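Long-range contacts in carbohydrate binding family 6 (PDB 5A8C), which probably removes terminal arabinofuranosyl groups from arabinose-bearing polysaccharides or oligosaccharides, as a family 43 alpha-L-arabinofuranosidase built on a five-bladed beta-propeller: residues A38-V43 with Y279-N284; S101-I106 with L160-V165; M204-F209 with Y222-A227; F210-M215 with N267-V272. All blocks are in the same frame, centred on the assembly; numbering follows the deposited sequence.

Interaction 1: residues A38-V43 with Y279-N284; sequences ADPAAV and YVVYHN
The backbone N of Asp-39 reaches 3.0 Å to ND1 of His-283 in a nearly straight hydrogen bond (168°), in the imidazole plane. His-283 CG sits between its own backbone N and carbonyl carbon (chi1 66°), the setting from which ND1 meets that N-H. The other ring nitrogen, NE2, donates to the carbonyl O of Asn-266, fixing the ring's rotation. The Asp-39 carboxylate runs beside this ring, its OD1 3.3 Å from His-283 CE1; OD2 instead bonds Ser-54 and a bound Tris molecule. The rest is van der Waals packing. Pro-40 sets its ring down on the backbone, CG 3.4 Å from Tyr-282 N, while its CB makes apolar contact with Val-281 CG2 at 3.8 Å, a methyl that also adjoins Ala-42 CB. Segments 40-43 and 279-284 run nearly antiparallel, 152° between their directions, in different sheets of the propeller. Ile-51 of strand 48-56 packs on both Pro-40 and Val-281; strand 270-274, paired with 277-284, also reaches strand 36-45, Val-272 touching Ala-42.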
loop_
_atom_site.group_PDB
_atom_site.type_symbol
_atom_site.label_atom_id
_atom_site.label_comp_id
_atom_site.label_asym_id
_atom_site.label_seq_id
_atom_site.Cartn_x
_atom_site.Cartn_y
_atom_site.Cartn_z
ATOM N N ALA A 38 9.631 -1.713 0.338
ATOM C CA ALA A 38 8.792 -1.491 -0.838
ATOM C C ALA A 38 7.325 -1.338 -0.420
ATOM O O ALA A 38 6.937 -1.632 0.721
ATOM C CB ALA A 38 8.894 -2.664 -1.806
ATOM N N ASP A 39 6.535 -0.860 -1.364
ATOM C CA ASP A 39 5.045 -0.929 -1.211
ATOM C C ASP A 39 4.543 -0.269 0.060
ATOM O O ASP A 39 3.784 -0.854 0.836
ATOM C CB ASP A 39 4.565 -2.389 -1.246
ATOM C CG ASP A 39 5.152 -3.190 -2.367
ATOM O OD1 ASP A 39 5.294 -2.678 -3.484
ATOM O OD2 ASP A 39 5.417 -4.423 -2.099
ATOM N N PRO A 40 4.986 0.966 0.339
ATOM C CA PRO A 40 4.650 1.575 1.625
ATOM C C PRO A 40 3.174 1.851 1.851
ATOM O O PRO A 40 2.434 2.178 0.889
ATOM C CB PRO A 40 5.437 2.867 1.588
ATOM C CG PRO A 40 5.526 3.221 0.131
ATOM C CD PRO A 40 5.744 1.882 -0.527
ATOM N N ALA A 41 2.801 1.858 3.115
ATOM C CA ALA A 41 1.540 2.395 3.598
ATOM C C ALA A 41 1.848 3.204 4.856
ATOM O O ALA A 41 2.795 2.912 5.571
ATOM C CB ALA A 41 0.531 1.289 3.871
ATOM N N ALA A 42 1.035 4.189 5.165
ATOM C CA ALA A 42 1.360 5.125 6.246
ATOM C C ALA A 42 0.178 5.456 7.107
ATOM O O ALA A 42 -0.961 5.526 6.644
ATOM C CB ALA A 42 1.957 6.407 5.689
ATOM N N VAL A 43 0.434 5.728 8.391
ATOM C CA VAL A 43 -0.581 6.202 9.312
ATOM C C VAL A 43 0.036 7.213 10.252
ATOM O O VAL A 43 1.227 7.118 10.594
ATOM C CB VAL A 43 -1.263 5.040 10.089
ATOM C CG1 VAL A 43 -0.383 4.497 11.201
ATOM C CG2 VAL A 43 -2.608 5.437 10.650
ATOM N N TYR A 279 1.275 13.949 1.450
ATOM C CA TYR A 279 2.445 13.263 0.950
ATOM C C TYR A 279 2.060 12.002 0.201
ATOM O O TYR A 279 1.079 11.331 0.536
ATOM C CB TYR A 279 3.374 12.856 2.114
ATOM C CG TYR A 279 3.841 14.053 2.904
ATOM C CD1 TYR A 279 4.960 14.770 2.525
ATOM C CD2 TYR A 279 3.106 14.527 3.973
ATOM C CE1 TYR A 279 5.311 15.943 3.184
ATOM C CE2 TYR A 279 3.455 15.675 4.632
ATOM C CZ TYR A 279 4.555 16.394 4.247
ATOM O OH TYR A 279 4.905 17.546 4.881
ATOM N N VAL A 280 2.855 11.684 -0.804
ATOM C CA VAL A 280 2.862 10.335 -1.407
ATOM C C VAL A 280 4.119 9.628 -0.927
ATOM O O VAL A 280 5.241 10.148 -1.068
ATOM C CB VAL A 280 2.792 10.384 -2.931
ATOM C CG1 VAL A 280 2.790 9.017 -3.534
ATOM C CG2 VAL A 280 1.531 11.079 -3.393
ATOM N N VAL A 281 3.935 8.453 -0.327
ATOM C CA VAL A 281 5.020 7.540 -0.030
ATOM C C VAL A 281 5.038 6.504 -1.142
ATOM O O VAL A 281 3.990 6.072 -1.617
ATOM C CB VAL A 281 4.885 6.926 1.368
ATOM C CG1 VAL A 281 5.144 7.965 2.464
ATOM C CG2 VAL A 281 3.648 6.168 1.626
ATOM N N TYR A 282 6.234 6.097 -1.561
ATOM C CA TYR A 282 6.372 5.203 -2.716
ATOM C C TYR A 282 7.670 4.491 -2.612
ATOM O O TYR A 282 8.339 4.519 -1.535
ATOM C CB TYR A 282 6.166 5.980 -4.027
ATOM C CG TYR A 282 7.147 7.100 -4.262
ATOM C CD1 TYR A 282 6.953 8.358 -3.699
ATOM C CD2 TYR A 282 8.242 6.913 -5.085
ATOM C CE1 TYR A 282 7.842 9.406 -3.938
ATOM C CE2 TYR A 282 9.114 7.960 -5.328
ATOM C CZ TYR A 282 8.887 9.200 -4.794
ATOM O OH TYR A 282 9.773 10.214 -5.098
ATOM N N HIS A 283 8.133 3.840 -3.661
ATOM C CA HIS A 283 9.461 3.220 -3.653
ATOM C C HIS A 283 10.197 3.463 -4.940
ATOM O O HIS A 283 9.637 3.729 -6.016
ATOM C CB HIS A 283 9.410 1.688 -3.312
ATOM C CG HIS A 283 8.731 0.827 -4.324
ATOM N ND1 HIS A 283 7.699 -0.002 -3.980
ATOM C CD2 HIS A 283 9.027 0.635 -5.645
ATOM C CE1 HIS A 283 7.357 -0.632 -5.069
ATOM N NE2 HIS A 283 8.114 -0.281 -6.097
ATOM N N ASN A 284 11.537 3.344 -4.851
ATOM C CA ASN A 284 12.370 3.254 -6.031
ATOM C C ASN A 284 13.504 2.299 -5.729
ATOM O O ASN A 284 13.394 1.462 -4.827
ATOM C CB ASN A 284 12.803 4.634 -6.570
ATOM C CG ASN A 284 13.835 5.354 -5.748
ATOM O OD1 ASN A 284 14.229 4.882 -4.685
ATOM N ND2 ASN A 284 14.254 6.499 -6.242
#

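Interaction 2: residues S101-I106 with L160-V165; sequences SWAPSI and LFDPGV
One direct hydrogen bond joins the two segments: the backbone N of Val-165 donates to OG of Ser-105 over 3.0 Å, at 162°. The serine hydroxyl stands opposite its own backbone N (chi1 178°), which carries it across to the other strand, and CB behind it rests 3.3 Å from the carbonyl O of Pro-163.

Water makes the remaining polar links. One molecule donates to Trp-102 O and to OD1 of Asp-162, and accepts from Asp-162 N at 2.8 Å, three bonds on a single oxygen. A second gives its protons to Ala-103 O (2.7 Å) and Pro-163 O, and this water is also a ligand of the central calcium ion.

The apolar pair is Trp-102 and Phe-161: the indole presents its edge, at CE3, to CD2 of Phe-161, 4.0 Å away, the two side chains crossing at a slant. Separately, the Ala-103 methyl packs against a carboxylate oxygen, CB 3.4 Å from OD1 of Asp-162, whose other oxygen, OD2, bonds Ala-212 N and the bound Tris.

The entries to two inner strands, 104-109 and 164-167, are thus joined by two waters, and the strands themselves by one hydroxyl. Such a partly water-mediated seam is consistent with its place at the propeller's centre, where backbone carbonyls turn toward the metal's water shell and Asp-162 lines the Tris-occupied pocket.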
loop_
_atom_site.group_PDB
_atom_site.type_symbol
_atom_site.label_atom_id
_atom_site.label_comp_id
_atom_site.label_asym_id
_atom_site.label_seq_id
_atom_site.Cartn_x
_atom_site.Cartn_y
_atom_site.Cartn_z
ATOM N N SER A 101 4.193 -11.733 3.475
ATOM C CA SER A 101 3.429 -10.555 3.866
ATOM C C SER A 101 3.674 -9.400 2.919
ATOM O O SER A 101 4.457 -8.521 3.195
ATOM C CB SER A 101 3.752 -10.155 5.297
ATOM O OG SER A 101 5.092 -9.828 5.495
ATOM N N TRP A 102 2.994 -9.402 1.764
ATOM C CA TRP A 102 3.245 -8.431 0.725
ATOM C C TRP A 102 2.352 -7.212 0.881
ATOM O O TRP A 102 1.118 -7.359 1.014
ATOM C CB TRP A 102 2.954 -9.064 -0.664
ATOM C CG TRP A 102 3.792 -10.228 -1.029
ATOM C CD1 TRP A 102 4.748 -10.853 -0.301
ATOM C CD2 TRP A 102 3.738 -10.910 -2.282
ATOM N NE1 TRP A 102 5.317 -11.891 -1.037
ATOM C CE2 TRP A 102 4.666 -11.943 -2.251
ATOM C CE3 TRP A 102 2.923 -10.752 -3.435
ATOM C CZ2 TRP A 102 4.836 -12.832 -3.311
ATOM C CZ3 TRP A 102 3.106 -11.645 -4.459
ATOM C CH2 TRP A 102 4.023 -12.656 -4.404
ATOM N N ALA A 103 2.917 -6.017 0.731
ATOM C CA ALA A 103 2.180 -4.779 0.465
ATOM C C ALA A 103 1.167 -4.444 1.553
ATOM O O ALA A 103 -0.045 -4.585 1.383
ATOM C CB ALA A 103 1.539 -4.787 -0.920
ATOM N N PRO A 104 1.659 -4.009 2.713
ATOM C CA PRO A 104 0.772 -3.784 3.849
ATOM C C PRO A 104 -0.203 -2.642 3.633
ATOM O O PRO A 104 0.049 -1.668 2.920
ATOM C CB PRO A 104 1.769 -3.458 4.990
ATOM C CG PRO A 104 2.945 -2.846 4.281
ATOM C CD PRO A 104 3.046 -3.627 2.997
ATOM N N SER A 105 -1.324 -2.707 4.369
ATOM C CA SER A 105 -2.252 -1.583 4.531
ATOM C C SER A 105 -2.457 -1.404 6.022
ATOM O O SER A 105 -2.727 -2.360 6.725
ATOM C CB SER A 105 -3.567 -1.890 3.852
ATOM O OG SER A 105 -4.514 -0.855 4.008
ATOM N N ILE A 106 -2.281 -0.168 6.528
ATOM C CA ILE A 106 -2.371 0.108 7.962
ATOM C C ILE A 106 -3.590 1.008 8.231
ATOM O O ILE A 106 -3.799 2.014 7.527
ATOM C CB ILE A 106 -1.062 0.775 8.459
ATOM C CG1 ILE A 106 -1.081 0.992 9.975
ATOM C CG2 ILE A 106 -0.713 2.046 7.704
ATOM C CD1 ILE A 106 -1.043 -0.244 10.809
ATOM N N LEU A 160 -5.159 -11.911 -6.169
ATOM C CA LEU A 160 -5.945 -11.611 -4.983
ATOM C C LEU A 160 -4.981 -11.093 -3.890
ATOM O O LEU A 160 -4.531 -11.839 -3.020
ATOM C CB LEU A 160 -6.785 -12.796 -4.585
ATOM C CG LEU A 160 -7.922 -12.468 -3.637
ATOM C CD1 LEU A 160 -8.980 -11.736 -4.377
ATOM C CD2 LEU A 160 -8.593 -13.784 -3.266
ATOM N N PHE A 161 -4.654 -9.810 -3.984
ATOM C CA PHE A 161 -3.617 -9.251 -3.156
ATOM C C PHE A 161 -3.769 -7.743 -3.029
ATOM O O PHE A 161 -4.731 -7.121 -3.513
ATOM C CB PHE A 161 -2.221 -9.731 -3.606
ATOM C CG PHE A 161 -1.684 -9.215 -4.907
ATOM C CD1 PHE A 161 -2.252 -8.182 -5.669
ATOM C CD2 PHE A 161 -0.482 -9.746 -5.357
ATOM C CE1 PHE A 161 -1.668 -7.720 -6.809
ATOM C CE2 PHE A 161 0.119 -9.266 -6.515
ATOM C CZ PHE A 161 -0.457 -8.225 -7.222
ATOM N N ASP A 162 -2.748 -7.130 -2.394
ATOM C CA ASP A 162 -2.563 -5.682 -2.369
ATOM C C ASP A 162 -3.761 -4.929 -1.741
ATOM O O ASP A 162 -4.341 -4.035 -2.356
ATOM C CB ASP A 162 -2.185 -5.106 -3.732
ATOM C CG ASP A 162 -0.743 -5.366 -4.167
ATOM O OD1 ASP A 162 -0.054 -6.195 -3.551
ATOM O OD2 ASP A 162 -0.380 -4.694 -5.164
ATOM N N PRO A 163 -4.098 -5.258 -0.504
ATOM C CA PRO A 163 -5.215 -4.589 0.134
ATOM C C PRO A 163 -4.992 -3.122 0.326
ATOM O O PRO A 163 -3.891 -2.660 0.637
ATOM C CB PRO A 163 -5.318 -5.269 1.495
ATOM C CG PRO A 163 -3.900 -5.739 1.768
ATOM C CD PRO A 163 -3.406 -6.172 0.432
ATOM N N GLY A 164 -6.074 -2.354 0.256
ATOM C CA GLY A 164 -6.129 -0.951 0.641
ATOM C C GLY A 164 -7.368 -0.705 1.456
ATOM O O GLY A 164 -8.466 -0.833 0.916
ATOM N N VAL A 165 -7.238 -0.490 2.750
ATOM C CA VAL A 165 -8.379 -0.364 3.651
ATOM C C VAL A 165 -8.600 1.109 3.996
ATOM O O VAL A 165 -7.655 1.880 4.138
ATOM C CB VAL A 165 -8.190 -1.271 4.881
ATOM C CG1 VAL A 165 -9.337 -1.154 5.868
ATOM C CG2 VAL A 165 -8.010 -2.710 4.459
HETATM O O HOH W 1 -0.258 -7.965 -1.431
HETATM O O HOH W 2 -1.359 -3.041 -0.416
#

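Interaction 3: residues M204-F209 with Y222-A227; sequences MSAPRF and YYFSYA
Ala-206 pushes its methyl against one face of the Tyr-226 ring, 4.1 Å from the centroid and 25° off the normal, toward the rim. The same methyl touches CE2 of Phe-224, so it fills the hollow between the two aromatic side chains. Phe-209 comes in from another direction: its CD1 edge abuts CB of Tyr-226 at 3.6 Å, while CE1 meets CZ of Phe-224 at 4.0 Å, the two phenylalanine side chains crossing at about a right angle. Its ring and that of Tyr-226 are tilted by 51°. At the other end Met-204 bends at its last torsion (chi3 58°) and lays CE 3.9 Å from CD1 of Phe-224, with the sulfur obliquely placed in a Met-aromatic contact.

The polar tip of Tyr-226 is held too. OH donates to Pro-207 O over 2.7 Å, in the carbonyl plane and on a lone pair, and Pro-207 CD backs the hydroxyl at 3.5 Å. Pro-207 and Arg-208 are the corners of a type II beta turn closed by Phe-209 N to Ala-206 O. The linker from the sheet ending in strand 200-204 to the next sheet thus beds on strand 221-228, largely apolar packing consistent with the junction between successive propeller blades.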
loop_
_atom_site.group_PDB
_atom_site.type_symbol
_atom_site.label_atom_id
_atom_site.label_comp_id
_atom_site.label_asym_id
_atom_site.label_seq_id
_atom_site.Cartn_x
_atom_site.Cartn_y
_atom_site.Cartn_z
ATOM N N MET A 204 -15.076 -3.361 -9.129
ATOM C CA MET A 204 -14.824 -2.024 -9.659
ATOM C C MET A 204 -13.975 -2.146 -10.897
ATOM O O MET A 204 -13.371 -3.175 -11.170
ATOM C CB MET A 204 -14.122 -1.125 -8.618
ATOM C CG MET A 204 -14.943 -0.816 -7.414
ATOM S SD MET A 204 -14.094 0.061 -6.116
ATOM C CE MET A 204 -13.556 1.525 -6.997
ATOM N N SER A 205 -13.893 -1.055 -11.647
ATOM C CA SER A 205 -13.085 -1.004 -12.850
ATOM C C SER A 205 -12.287 0.305 -12.902
ATOM O O SER A 205 -12.783 1.363 -12.548
ATOM C CB SER A 205 -13.951 -1.089 -14.126
ATOM O OG SER A 205 -14.853 -2.169 -14.131
ATOM N N ALA A 206 -11.045 0.180 -13.344
ATOM C CA ALA A 206 -10.194 1.368 -13.541
ATOM C C ALA A 206 -9.308 1.098 -14.732
ATOM O O ALA A 206 -8.788 0.002 -14.894
ATOM C CB ALA A 206 -9.308 1.654 -12.310
ATOM N N PRO A 207 -9.054 2.125 -15.566
ATOM C CA PRO A 207 -8.290 1.903 -16.769
ATOM C C PRO A 207 -6.905 1.328 -16.456
ATOM O O PRO A 207 -6.132 1.895 -15.670
ATOM C CB PRO A 207 -8.189 3.305 -17.380
ATOM C CG PRO A 207 -9.291 4.069 -16.831
ATOM C CD PRO A 207 -9.563 3.519 -15.488
ATOM N N ARG A 208 -6.565 0.227 -17.099
ATOM C CA ARG A 208 -5.244 -0.336 -17.031
ATOM C C ARG A 208 -4.837 -0.757 -15.604
ATOM O O ARG A 208 -3.647 -0.797 -15.279
ATOM C CB ARG A 208 -4.216 0.606 -17.697
ATOM C CG ARG A 208 -4.507 0.760 -19.191
ATOM C CD ARG A 208 -3.849 1.976 -19.844
ATOM N NE ARG A 208 -4.400 3.228 -19.341
ATOM C CZ ARG A 208 -3.808 3.994 -18.434
ATOM N NH1 ARG A 208 -2.638 3.663 -17.880
ATOM N NH2 ARG A 208 -4.453 5.071 -18.039
ATOM N N PHE A 209 -5.801 -1.049 -14.752
ATOM C CA PHE A 209 -5.475 -1.411 -13.377
ATOM C C PHE A 209 -4.545 -2.615 -13.320
ATOM O O PHE A 209 -4.814 -3.660 -13.957
ATOM C CB PHE A 209 -6.782 -1.765 -12.605
ATOM C CG PHE A 209 -6.542 -2.216 -11.210
ATOM C CD1 PHE A 209 -6.180 -1.301 -10.215
ATOM C CD2 PHE A 209 -6.635 -3.545 -10.862
ATOM C CE1 PHE A 209 -5.942 -1.717 -8.913
ATOM C CE2 PHE A 209 -6.418 -3.957 -9.573
ATOM C CZ PHE A 209 -6.037 -3.053 -8.598
ATOM N N TYR A 222 -14.001 10.872 -3.062
ATOM C CA TYR A 222 -13.276 9.623 -2.911
ATOM C C TYR A 222 -12.276 9.513 -4.043
ATOM O O TYR A 222 -12.597 9.783 -5.205
ATOM C CB TYR A 222 -14.259 8.441 -2.977
ATOM C CG TYR A 222 -15.245 8.437 -1.846
ATOM C CD1 TYR A 222 -16.484 9.128 -1.970
ATOM C CD2 TYR A 222 -15.004 7.743 -0.669
ATOM C CE1 TYR A 222 -17.384 9.108 -0.956
ATOM C CE2 TYR A 222 -15.974 7.718 0.349
ATOM C CZ TYR A 222 -17.179 8.377 0.191
ATOM O OH TYR A 222 -18.139 8.361 1.156
ATOM N N TYR A 223 -11.033 9.118 -3.698
ATOM C CA TYR A 223 -9.938 9.011 -4.640
ATOM C C TYR A 223 -9.486 7.567 -4.677
ATOM O O TYR A 223 -8.937 7.060 -3.693
ATOM C CB TYR A 223 -8.757 9.890 -4.177
ATOM C CG TYR A 223 -9.052 11.379 -4.202
ATOM C CD1 TYR A 223 -9.789 11.963 -3.177
ATOM C CD2 TYR A 223 -8.570 12.183 -5.206
ATOM C CE1 TYR A 223 -10.084 13.329 -3.194
ATOM C CE2 TYR A 223 -8.833 13.568 -5.234
ATOM C CZ TYR A 223 -9.593 14.101 -4.248
ATOM O OH TYR A 223 -9.894 15.463 -4.210
ATOM N N PHE A 224 -9.738 6.874 -5.802
ATOM C CA PHE A 224 -9.245 5.529 -6.004
ATOM C C PHE A 224 -7.957 5.649 -6.816
ATOM O O PHE A 224 -7.976 6.069 -7.966
ATOM C CB PHE A 224 -10.253 4.658 -6.760
ATOM C CG PHE A 224 -9.726 3.269 -6.971
ATOM C CD1 PHE A 224 -9.912 2.309 -5.971
ATOM C CD2 PHE A 224 -9.034 2.912 -8.095
ATOM C CE1 PHE A 224 -9.405 1.034 -6.150
ATOM C CE2 PHE A 224 -8.507 1.633 -8.234
ATOM C CZ PHE A 224 -8.707 0.704 -7.248
ATOM N N SER A 225 -6.837 5.337 -6.169
ATOM C CA SER A 225 -5.522 5.406 -6.826
ATOM C C SER A 225 -4.927 4.006 -6.926
ATOM O O SER A 225 -5.327 3.094 -6.175
ATOM C CB SER A 225 -4.615 6.410 -6.142
ATOM O OG SER A 225 -4.406 6.098 -4.780
ATOM N N TYR A 226 -4.011 3.819 -7.853
ATOM C CA TYR A 226 -3.572 2.481 -8.188
ATOM C C TYR A 226 -2.336 2.536 -9.054
ATOM O O TYR A 226 -2.026 3.598 -9.650
ATOM C CB TYR A 226 -4.668 1.708 -8.912
ATOM C CG TYR A 226 -5.116 2.312 -10.223
ATOM C CD1 TYR A 226 -6.016 3.370 -10.264
ATOM C CD2 TYR A 226 -4.634 1.836 -11.425
ATOM C CE1 TYR A 226 -6.432 3.908 -11.466
ATOM C CE2 TYR A 226 -5.044 2.360 -12.648
ATOM C CZ TYR A 226 -5.960 3.403 -12.669
ATOM O OH TYR A 226 -6.457 3.918 -13.859
ATOM N N ALA A 227 -1.642 1.420 -9.176
ATOM C CA ALA A 227 -0.574 1.267 -10.139
ATOM C C ALA A 227 -1.141 0.701 -11.440
ATOM O O ALA A 227 -1.853 -0.317 -11.432
ATOM C CB ALA A 227 0.529 0.377 -9.601
#

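Interaction 4: residues F210-M215 with N267-V272; sequences FEAAYM and NHHAIV. With CA (calcium ion), chain B; TRS (2-amino-2-hydroxymethyl-propane-1,3-diol), chain C.
A trans first torsion in Tyr-214 (chi1 -166°) swings the phenol across to segment 267-272; His-268 adopts a similar one, bringing its imidazole to Ala-212. The Ala-212 methyl sits over the centre of this ring, 3.4 Å from the centroid. NE2 of His-268 binds the calcium ion at 2.5 Å, and six waters are its other ligands. The other nitrogen, ND1, donates to O2 of the bound Tris at 2.9 Å, though the bond is bent (133°). The amino N of Tris in turn donates to OE1 of Glu-211.

The phenol lies with one face over Ala-270 CA. Tyr-214 OH donates to Ile-271 O at 2.7 Å, 35° out of the carbonyl plane. His-269 packs obliquely against Tyr-214, NE2 3.7 Å from its CB; that NE2 is hydrogen-bonded to Ser-225 OG, while the buried ND1 has no partner in the model. One calcium-bound water donates to both Ala-212 O and His-269 O, tying the backbones.

Strands 212-218 and 270-274 are edge strands of separate sheets around the metal. Behind them lie their partners 221-228 and 277-284, while Asp-39 and Asp-162 approach His-268 from the neighbouring blades.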
loop_
_atom_site.group_PDB
_atom_site.type_symbol
_atom_site.label_atom_id
_atom_site.label_comp_id
_atom_site.label_asym_id
_atom_site.label_seq_id
_atom_site.Cartn_x
_atom_site.Cartn_y
_atom_site.Cartn_z
ATOM N N PHE A 210 -3.505 -2.509 -12.481
ATOM C CA PHE A 210 -2.529 -3.571 -12.343
ATOM C C PHE A 210 -2.387 -4.047 -10.915
ATOM O O PHE A 210 -2.425 -5.253 -10.666
ATOM C CB PHE A 210 -1.175 -3.108 -12.941
ATOM C CG PHE A 210 -0.165 -4.164 -13.160
ATOM C CD1 PHE A 210 -0.351 -5.166 -14.121
ATOM C CD2 PHE A 210 1.034 -4.147 -12.453
ATOM C CE1 PHE A 210 0.644 -6.107 -14.379
ATOM C CE2 PHE A 210 2.029 -5.110 -12.673
ATOM C CZ PHE A 210 1.829 -6.051 -13.650
ATOM N N GLU A 211 -2.127 -3.127 -9.984
ATOM C CA GLU A 211 -2.015 -3.556 -8.579
ATOM C C GLU A 211 -2.110 -2.280 -7.698
ATOM O O GLU A 211 -2.413 -1.208 -8.215
ATOM C CB GLU A 211 -0.747 -4.409 -8.344
ATOM C CG GLU A 211 0.471 -3.628 -8.663
ATOM C CD GLU A 211 1.793 -4.478 -8.913
ATOM O OE1 GLU A 211 1.930 -5.689 -8.561
ATOM O OE2 GLU A 211 2.747 -3.757 -9.302
ATOM N N ALA A 212 -1.906 -2.454 -6.396
ATOM C CA ALA A 212 -1.743 -1.282 -5.513
ATOM C C ALA A 212 -3.006 -0.459 -5.280
ATOM O O ALA A 212 -2.900 0.745 -5.013
ATOM C CB ALA A 212 -0.554 -0.402 -5.896
ATOM N N ALA A 213 -4.186 -1.073 -5.305
ATOM C CA ALA A 213 -5.419 -0.327 -5.029
ATOM C C ALA A 213 -5.301 0.469 -3.709
ATOM O O ALA A 213 -4.878 -0.052 -2.679
ATOM C CB ALA A 213 -6.604 -1.275 -4.935
ATOM N N TYR A 214 -5.843 1.683 -3.735
ATOM C CA TYR A 214 -5.732 2.571 -2.577
ATOM C C TYR A 214 -6.910 3.520 -2.580
ATOM O O TYR A 214 -7.319 4.016 -3.636
ATOM C CB TYR A 214 -4.399 3.352 -2.620
ATOM C CG TYR A 214 -4.031 4.021 -1.337
ATOM C CD1 TYR A 214 -3.327 3.346 -0.375
ATOM C CD2 TYR A 214 -4.456 5.306 -1.079
ATOM C CE1 TYR A 214 -2.976 3.994 0.826
ATOM C CE2 TYR A 214 -4.129 5.952 0.120
ATOM C CZ TYR A 214 -3.426 5.249 1.057
ATOM O OH TYR A 214 -3.068 5.891 2.242
ATOM N N MET A 215 -7.471 3.783 -1.405
ATOM C CA MET A 215 -8.566 4.725 -1.245
ATOM C C MET A 215 -8.251 5.755 -0.184
ATOM O O MET A 215 -7.805 5.392 0.912
ATOM C CB MET A 215 -9.832 3.954 -0.868
ATOM C CG MET A 215 -11.071 4.803 -0.566
ATOM S SD MET A 215 -11.543 5.973 -1.840
ATOM C CE MET A 215 -11.745 4.873 -3.258
ATOM N N ASN A 267 5.828 0.063 -9.247
ATOM C CA ASN A 267 5.589 1.393 -8.694
ATOM C C ASN A 267 4.429 1.245 -7.707
ATOM O O ASN A 267 3.405 0.680 -8.113
ATOM C CB ASN A 267 5.253 2.325 -9.875
ATOM C CG ASN A 267 5.361 3.812 -9.630
ATOM O OD1 ASN A 267 5.581 4.295 -8.517
ATOM N ND2 ASN A 267 5.209 4.572 -10.726
ATOM N N HIS A 268 4.588 1.621 -6.435
ATOM C CA HIS A 268 3.561 1.338 -5.432
ATOM C C HIS A 268 3.579 2.439 -4.394
ATOM O O HIS A 268 4.630 2.862 -3.950
ATOM C CB HIS A 268 3.859 0.004 -4.765
ATOM C CG HIS A 268 2.686 -0.615 -4.018
ATOM N ND1 HIS A 268 2.174 -1.834 -4.391
ATOM C CD2 HIS A 268 1.961 -0.219 -2.935
ATOM C CE1 HIS A 268 1.174 -2.118 -3.546
ATOM N NE2 HIS A 268 1.002 -1.160 -2.684
ATOM N N HIS A 269 2.418 2.919 -4.019
ATOM C CA HIS A 269 2.304 4.138 -3.223
ATOM C C HIS A 269 1.272 4.071 -2.106
ATOM O O HIS A 269 0.382 3.184 -2.060
ATOM C CB HIS A 269 1.782 5.236 -4.243
ATOM C CG HIS A 269 0.354 5.011 -4.596
ATOM N ND1 HIS A 269 -0.098 3.815 -5.120
ATOM C CD2 HIS A 269 -0.747 5.744 -4.253
ATOM C CE1 HIS A 269 -1.427 3.858 -5.110
ATOM N NE2 HIS A 269 -1.853 5.036 -4.646
ATOM N N ALA A 270 1.302 5.129 -1.300
ATOM C CA ALA A 270 0.198 5.468 -0.388
ATOM C C ALA A 270 0.135 6.998 -0.356
ATOM O O ALA A 270 1.124 7.686 -0.526
ATOM C CB ALA A 270 0.334 4.890 0.986
ATOM N N ILE A 271 -1.054 7.518 -0.047
ATOM C CA ILE A 271 -1.309 8.965 0.114
ATOM C C ILE A 271 -1.747 9.238 1.544
ATOM O O ILE A 271 -2.653 8.552 2.025
ATOM C CB ILE A 271 -2.404 9.409 -0.896
ATOM C CG1 ILE A 271 -1.927 9.193 -2.322
ATOM C CG2 ILE A 271 -2.799 10.840 -0.637
ATOM C CD1 ILE A 271 -2.949 9.320 -3.409
ATOM N N VAL A 272 -1.114 10.212 2.182
ATOM C CA VAL A 272 -1.381 10.427 3.583
ATOM C C VAL A 272 -1.257 11.921 3.899
ATOM O O VAL A 272 -0.389 12.611 3.373
ATOM C CB VAL A 272 -0.399 9.572 4.482
ATOM C CG1 VAL A 272 1.064 10.004 4.309
ATOM C CG2 VAL A 272 -0.780 9.586 5.941
HETATM CA CA CA B . -0.786 -0.713 -0.999
HETATM C C TRS C . 3.733 -6.304 -5.262
HETATM C C1 TRS C . 2.735 -7.423 -5.531
HETATM C C2 TRS C . 3.018 -5.097 -4.673
HETATM C C3 TRS C . 4.886 -6.790 -4.340
HETATM N N TRS C . 4.343 -5.880 -6.578
HETATM O O1 TRS C . 2.093 -7.760 -4.305
HETATM O O2 TRS C . 2.213 -4.440 -5.657
HETATM O O3 TRS C . 5.936 -5.879 -4.216
HETATM O O HOH W 3 3.765 -1.480 -10.735
HETATM O O HOH W 4 3.240 -1.975 -7.322
HETATM O O HOH W 5 -1.328 1.065 -2.634
HETATM O O HOH W 6 -2.692 -1.504 -2.304
HETATM O O HOH W 7 0.033 1.344 -0.101
HETATM O O HOH W 2 -1.359 -3.041 -0.416
HETATM O O HOH W 8 1.045 -1.436 0.426
HETATM O O HOH W 9 -2.479 -0.276 0.606
#

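How the interactions relate
Interaction 1 comes first along the chain and closes last: strand 36-45 meets strand 277-284, enclosing the other three contacts in one long loop, which joins the beginning and end of the propeller ring. Inside it, interaction 2 closes its loop between 101-106 and 160-165 before interactions 3 and 4 begin. These two cross, their segments alternating: 204-209, 210-215, 222-227, 267-272; strands 212-218 and 221-228 are neighbours in one sheet. Strands 270-274 and 277-284 likewise tie interaction 4 to interaction 1. Phe-161 packs on Glu-211 between interactions 2 and 4, and Ala-41 on Pro-104 between interactions 1 and 2. Interaction 3 lies farthest out, its centre about 13 Å from the chain's centre.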